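Uncharacterized protein (Leishmania infantum, PDB 4TYZ) is of unknown function, but may bind and transfer sterols as a whole protein; this part is its C-terminal GRAM domain. Local coordinates at residues D20-Q34 / I88-A102. Numbering follows the deposited sequence.
Sequences DSFNCAWVEGSALKQ and IFLTNFLQRDQAYSA
Phe22 reaches from strand 20-28 onto the first turns of helix 96-102. Its CB stands beside the ring edge of Phe93, 4.3 Å from Phe93 CE1. At the root of the ring, Phe22 CG lies 3.7 Å from Ala99 CB. CD1 lies near Gln95, CE1 touches CB of Gln98, and CE2 packs on the methyl of Ala102. At the tip, Phe22 CZ comes within 3.5 Å of Ala99 CA, which sits over the centre of one ring face in a CH-pi contact. A chi1 of -65° turns CG away from the carbonyl carbon and lays the ring on the helix, where Ala99 and Ala102 pack on it.

Cys24 repeats the theme on Phe93: its CB stands over the centre of that ring, 3.6 Å from the centroid, while SG approaches obliquely as a sulfur-aromatic contact. Further along, the two segments become neighbours in the sheet. Ala25 and Thr91 form an antiparallel hydrogen-bonded pair, in which Thr91 N donates to Ala25 O (2.7 Å) and Ala25 N to Thr91 O. In the conformer described, Asn92 ND2 donates to Gln34 OE1 (2.9 Å) in a bent bond, the two amide planes standing almost perpendicular; with Asn92 modelled in two conformers, this link is less certain. One water accepts from Gln95 N, at the N-cap of the helix, and donates to Asn23 O, tying the connection after strand 87-91 to strand 20-28.

The start of strand 20-28 thus packs on the C-terminal helix and its later half pairs with the last strand, an arrangement characteristic of the PH-like fold of GRAM domains, in which this helix caps one end of the bent antiparallel sheet.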
loop_
_atom_site.group_PDB
_atom_site.type_symbol
_atom_site.label_atom_id
_atom_site.label_comp_id
_atom_site.label_asym_id
_atom_site.label_seq_id
_atom_site.Cartn_x
_atom_site.Cartn_y
_atom_site.Cartn_z
ATOM N N ASP A 20 -1.475 -0.481 -10.782
ATOM C CA ASP A 20 -1.367 0.913 -10.388
ATOM C C ASP A 20 -0.306 1.054 -9.311
ATOM O O ASP A 20 0.113 0.069 -8.698
ATOM C CB ASP A 20 -2.711 1.452 -9.888
ATOM C CG ASP A 20 -2.963 2.890 -10.317
ATOM O OD1 ASP A 20 -4.147 3.276 -10.428
ATOM O OD2 ASP A 20 -1.983 3.631 -10.542
ATOM N N SER A 21 0.136 2.282 -9.089
ATOM C CA SER A 21 1.084 2.544 -8.020
ATOM C C SER A 21 0.912 3.962 -7.521
ATOM O O SER A 21 0.458 4.839 -8.256
ATOM C CB SER A 21 2.522 2.318 -8.481
ATOM O OG SER A 21 2.850 3.219 -9.527
ATOM N N PHE A 22 1.285 4.171 -6.263
ATOM C CA PHE A 22 1.038 5.431 -5.576
ATOM C C PHE A 22 2.172 5.792 -4.631
ATOM O O PHE A 22 2.707 4.934 -3.926
ATOM C CB PHE A 22 -0.276 5.350 -4.787
ATOM C CG PHE A 22 -1.482 5.188 -5.659
ATOM C CD1 PHE A 22 -2.096 6.299 -6.215
ATOM C CD2 PHE A 22 -1.983 3.928 -5.949
ATOM C CE1 PHE A 22 -3.197 6.151 -7.045
ATOM C CE2 PHE A 22 -3.089 3.780 -6.779
ATOM C CZ PHE A 22 -3.686 4.896 -7.324
ATOM N N ASN A 23 2.525 7.071 -4.608
ATOM C CA ASN A 23 3.436 7.572 -3.595
ATOM C C ASN A 23 2.737 7.643 -2.247
ATOM O O ASN A 23 1.617 8.155 -2.151
ATOM C CB ASN A 23 3.942 8.953 -3.969
ATOM C CG ASN A 23 4.727 8.946 -5.257
ATOM O OD1 ASN A 23 4.236 9.370 -6.307
ATOM N ND2 ASN A 23 5.947 8.441 -5.193
ATOM N N CYS A 24 3.399 7.145 -1.209
ATOM C CA CYS A 24 2.878 7.231 0.153
ATOM C C CYS A 24 3.984 6.851 1.117
ATOM O O CYS A 24 5.115 6.594 0.708
ATOM C CB CYS A 24 1.653 6.330 0.364
ATOM S SG CYS A 24 2.008 4.561 0.162
ATOM N N ALA A 25 3.666 6.826 2.399
ATOM C CA ALA A 25 4.641 6.419 3.386
ATOM C C ALA A 25 4.021 5.374 4.274
ATOM O O ALA A 25 2.829 5.406 4.566
ATOM C CB ALA A 25 5.126 7.601 4.202
ATOM N N TRP A 26 4.849 4.439 4.693
ATOM C CA TRP A 26 4.453 3.416 5.641
ATOM C C TRP A 26 4.839 3.922 7.025
ATOM O O TRP A 26 5.985 4.323 7.249
ATOM C CB TRP A 26 5.151 2.106 5.283
ATOM C CG TRP A 26 4.814 0.919 6.106
ATOM C CD1 TRP A 26 3.797 0.787 7.007
ATOM C CD2 TRP A 26 5.525 -0.318 6.113
ATOM N NE1 TRP A 26 3.829 -0.471 7.567
ATOM C CE2 TRP A 26 4.885 -1.164 7.039
ATOM C CE3 TRP A 26 6.649 -0.791 5.423
ATOM C CZ2 TRP A 26 5.321 -2.468 7.284
ATOM C CZ3 TRP A 26 7.086 -2.085 5.674
ATOM C CH2 TRP A 26 6.416 -2.907 6.591
ATOM N N VAL A 27 3.887 3.949 7.952
ATOM C CA VAL A 27 4.200 4.408 9.293
ATOM C C VAL A 27 3.948 3.278 10.268
ATOM O O VAL A 27 2.905 2.611 10.213
ATOM C CB VAL A 27 3.384 5.662 9.689
ATOM C CG1 VAL A 27 3.579 5.984 11.167
ATOM C CG2 VAL A 27 3.822 6.841 8.853
ATOM N N GLU A 28 4.917 3.051 11.144
ATOM C CA GLU A 28 4.765 2.070 12.207
ATOM C C GLU A 28 5.313 2.681 13.474
ATOM O O GLU A 28 6.522 2.868 13.609
ATOM C CB GLU A 28 5.480 0.765 11.869
ATOM C CG GLU A 28 5.293 -0.311 12.928
ATOM C CD GLU A 28 6.132 -1.534 12.645
ATOM O OE1 GLU A 28 5.687 -2.381 11.842
ATOM O OE2 GLU A 28 7.242 -1.633 13.215
ATOM N N GLY A 29 4.410 3.003 14.389
ATOM C CA GLY A 29 4.772 3.772 15.561
ATOM C C GLY A 29 5.427 5.080 15.163
ATOM O O GLY A 29 4.843 5.879 14.428
ATOM N N SER A 30 6.654 5.290 15.625
ATOM C CA SER A 30 7.345 6.554 15.386
ATOM C C SER A 30 8.202 6.529 14.125
ATOM O O SER A 30 8.854 7.522 13.795
ATOM C CB SER A 30 8.216 6.922 16.591
ATOM O OG SER A 30 9.166 5.906 16.884
ATOM N N ALA A 31 8.194 5.402 13.419
ATOM C CA ALA A 31 8.992 5.265 12.201
ATOM C C ALA A 31 8.162 5.536 10.951
ATOM O O ALA A 31 7.067 4.996 10.801
ATOM C CB ALA A 31 9.601 3.872 12.127
ATOM N N LEU A 32 8.694 6.367 10.058
ATOM C CA LEU A 32 8.053 6.631 8.773
ATOM C C LEU A 32 9.012 6.286 7.638
ATOM O O LEU A 32 10.188 6.691 7.658
ATOM C CB LEU A 32 7.609 8.107 8.670
ATOM C CG LEU A 32 6.957 8.536 7.344
ATOM C CD1 LEU A 32 5.904 9.611 7.572
ATOM C CD2 LEU A 32 7.977 9.027 6.303
ATOM N N LYS A 33 8.499 5.559 6.646
ATOM C CA LYS A 33 9.265 5.217 5.452
ATOM C C LYS A 33 8.538 5.643 4.189
ATOM O O LYS A 33 7.499 5.063 3.844
ATOM C CB LYS A 33 9.521 3.708 5.380
ATOM C CG LYS A 33 10.107 3.092 6.629
ATOM C CD LYS A 33 11.608 3.205 6.635
ATOM C CE LYS A 33 12.210 2.418 7.785
ATOM N NZ LYS A 33 13.583 2.903 8.066
ATOM N N GLN A 34 9.084 6.637 3.490
ATOM C CA GLN A 34 8.536 7.035 2.200
ATOM C C GLN A 34 8.754 5.935 1.170
ATOM O O GLN A 34 9.814 5.318 1.145
ATOM C CB GLN A 34 9.186 8.335 1.730
ATOM C CG GLN A 34 8.549 8.915 0.493
ATOM C CD GLN A 34 7.194 9.538 0.772
ATOM O OE1 GLN A 34 6.942 10.061 1.865
ATOM N NE2 GLN A 34 6.322 9.499 -0.222
ATOM N N ILE A 88 -1.947 -2.065 9.215
ATOM C CA ILE A 88 -0.915 -1.390 8.433
ATOM C C ILE A 88 -1.351 0.042 8.185
ATOM O O ILE A 88 -2.463 0.276 7.709
ATOM C CB ILE A 88 -0.682 -2.078 7.078
ATOM C CG1 ILE A 88 -0.303 -3.541 7.288
ATOM C CG2 ILE A 88 0.353 -1.308 6.258
ATOM C CD1 ILE A 88 -0.384 -4.373 6.015
ATOM N N PHE A 89 -0.489 0.992 8.530
ATOM C CA PHE A 89 -0.793 2.409 8.359
ATOM C C PHE A 89 -0.028 2.983 7.174
ATOM O O PHE A 89 1.209 2.977 7.161
ATOM C CB PHE A 89 -0.452 3.190 9.622
ATOM C CG PHE A 89 -1.276 2.806 10.817
ATOM C CD1 PHE A 89 -2.514 3.384 11.029
ATOM C CD2 PHE A 89 -0.799 1.891 11.737
ATOM C CE1 PHE A 89 -3.273 3.049 12.136
ATOM C CE2 PHE A 89 -1.557 1.549 12.854
ATOM C CZ PHE A 89 -2.792 2.132 13.047
ATOM N N LEU A 90 -0.763 3.468 6.179
ATOM C CA LEU A 90 -0.159 4.135 5.024
ATOM C C LEU A 90 -0.580 5.594 5.024
ATOM O O LEU A 90 -1.759 5.909 5.140
ATOM C CB LEU A 90 -0.566 3.461 3.724
ATOM C CG LEU A 90 -0.235 1.972 3.651
ATOM C CD1 LEU A 90 -0.988 1.341 2.499
ATOM C CD2 LEU A 90 1.259 1.789 3.486
ATOM N N THR A 91 0.383 6.496 4.912
ATOM C CA THR A 91 0.141 7.929 5.086
ATOM C C THR A 91 0.768 8.747 3.956
ATOM O O THR A 91 1.413 8.200 3.073
ATOM C CB THR A 91 0.712 8.438 6.434
ATOM O OG1 THR A 91 2.146 8.451 6.375
ATOM C CG2 THR A 91 0.277 7.553 7.584
ATOM N N ASN A 92 0.611 10.075 4.014
ATOM C CA ASN A 92 1.270 10.982 3.075
ATOM C C ASN A 92 0.957 10.656 1.612
ATOM O O ASN A 92 1.813 10.788 0.734
ATOM C CB ASN A 92 2.791 10.965 3.301
ATOM C CG ASN A 92 3.506 12.135 2.639
ATOM O OD1 ASN A 92 3.029 13.274 2.670
ATOM N ND2 ASN A 92 4.658 11.857 2.039
ATOM N N PHE A 93 -0.274 10.225 1.345
ATOM C CA PHE A 93 -0.671 10.001 -0.045
ATOM C C PHE A 93 -0.765 11.325 -0.783
ATOM O O PHE A 93 -1.282 12.298 -0.233
ATOM C CB PHE A 93 -2.024 9.296 -0.131
ATOM C CG PHE A 93 -1.960 7.819 0.093
ATOM C CD1 PHE A 93 -1.721 6.955 -0.963
ATOM C CD2 PHE A 93 -2.149 7.290 1.362
ATOM C CE1 PHE A 93 -1.664 5.590 -0.750
ATOM C CE2 PHE A 93 -2.092 5.935 1.583
ATOM C CZ PHE A 93 -1.857 5.077 0.526
ATOM N N LEU A 94 -0.300 11.358 -2.028
ATOM C CA LEU A 94 -0.557 12.496 -2.904
ATOM C C LEU A 94 -1.925 12.366 -3.570
ATOM O O LEU A 94 -2.585 13.365 -3.866
ATOM C CB LEU A 94 0.529 12.614 -3.968
ATOM C CG LEU A 94 1.953 12.784 -3.438
ATOM C CD1 LEU A 94 2.933 12.890 -4.597
ATOM C CD2 LEU A 94 2.043 13.999 -2.524
ATOM N N GLN A 95 -2.342 11.122 -3.793
ATOM C CA GLN A 95 -3.615 10.841 -4.450
ATOM C C GLN A 95 -4.393 9.795 -3.663
ATOM O O GLN A 95 -4.628 8.692 -4.147
ATOM C CB GLN A 95 -3.392 10.355 -5.888
ATOM C CG GLN A 95 -2.575 11.308 -6.757
ATOM C CD GLN A 95 -3.315 12.589 -7.096
ATOM O OE1 GLN A 95 -2.707 13.575 -7.518
ATOM N NE2 GLN A 95 -4.632 12.579 -6.926
ATOM N N ARG A 96 -4.785 10.145 -2.440
ATOM C CA ARG A 96 -5.390 9.145 -1.559
ATOM C C ARG A 96 -6.711 8.598 -2.080
ATOM O O ARG A 96 -6.955 7.399 -2.005
ATOM C CB ARG A 96 -5.617 9.693 -0.157
ATOM C CG ARG A 96 -6.079 8.575 0.771
ATOM C CD ARG A 96 -6.308 9.039 2.169
ATOM N NE ARG A 96 -7.396 10.011 2.232
ATOM C CZ ARG A 96 -8.137 10.215 3.314
ATOM N NH1 ARG A 96 -7.905 9.521 4.421
ATOM N NH2 ARG A 96 -9.104 11.125 3.292
ATOM N N ASP A 97 -7.563 9.476 -2.588
ATOM C CA ASP A 97 -8.854 9.031 -3.109
ATOM C C ASP A 97 -8.656 8.032 -4.243
ATOM O O ASP A 97 -9.316 6.993 -4.288
ATOM C CB ASP A 97 -9.686 10.224 -3.588
ATOM C CG ASP A 97 -10.211 11.058 -2.443
ATOM O OD1 ASP A 97 -10.259 10.540 -1.307
ATOM O OD2 ASP A 97 -10.584 12.225 -2.684
ATOM N N GLN A 98 -7.738 8.345 -5.148
ATOM C CA GLN A 98 -7.454 7.454 -6.267
ATOM C C GLN A 98 -6.868 6.141 -5.767
ATOM O O GLN A 98 -7.229 5.075 -6.264
ATOM C CB GLN A 98 -6.492 8.105 -7.264
ATOM C CG GLN A 98 -7.099 9.209 -8.111
ATOM C CD GLN A 98 -6.063 9.866 -9.007
ATOM O OE1 GLN A 98 -4.906 9.442 -9.051
ATOM N NE2 GLN A 98 -6.473 10.908 -9.726
ATOM N N ALA A 99 -5.970 6.221 -4.786
ATOM C CA ALA A 99 -5.354 5.017 -4.215
ATOM C C ALA A 99 -6.421 4.145 -3.578
ATOM O O ALA A 99 -6.448 2.928 -3.773
ATOM C CB ALA A 99 -4.282 5.377 -3.178
ATOM N N TYR A 100 -7.302 4.777 -2.812
ATOM C CA TYR A 100 -8.329 4.034 -2.095
ATOM C C TYR A 100 -9.272 3.373 -3.098
ATOM O O TYR A 100 -9.638 2.207 -2.942
ATOM C CB TYR A 100 -9.078 4.955 -1.129
ATOM C CG TYR A 100 -10.132 4.245 -0.325
ATOM C CD1 TYR A 100 -9.812 3.611 0.868
ATOM C CD2 TYR A 100 -11.451 4.221 -0.752
ATOM C CE1 TYR A 100 -10.783 2.953 1.611
ATOM C CE2 TYR A 100 -12.426 3.582 -0.015
ATOM C CZ TYR A 100 -12.084 2.948 1.155
ATOM O OH TYR A 100 -13.065 2.304 1.882
ATOM N N SER A 101 -9.630 4.106 -4.149
ATOM C CA SER A 101 -10.483 3.542 -5.190
ATOM C C SER A 101 -9.831 2.350 -5.873
ATOM O O SER A 101 -10.487 1.338 -6.140
ATOM C CB SER A 101 -10.833 4.609 -6.222
ATOM O OG SER A 101 -11.684 5.580 -5.636
ATOM N N ALA A 102 -8.538 2.467 -6.159
ATOM C CA ALA A 102 -7.824 1.381 -6.822
ATOM C C ALA A 102 -7.750 0.153 -5.907
ATOM O O ALA A 102 -7.926 -0.978 -6.364
ATOM C CB ALA A 102 -6.438 1.837 -7.244
HETATM O O HOH W 1 -0.442 8.895 -3.800
HETATM O O HOH W 2 1.925 0.152 9.866
HETATM O O HOH W 3 3.951 10.963 -1.057
#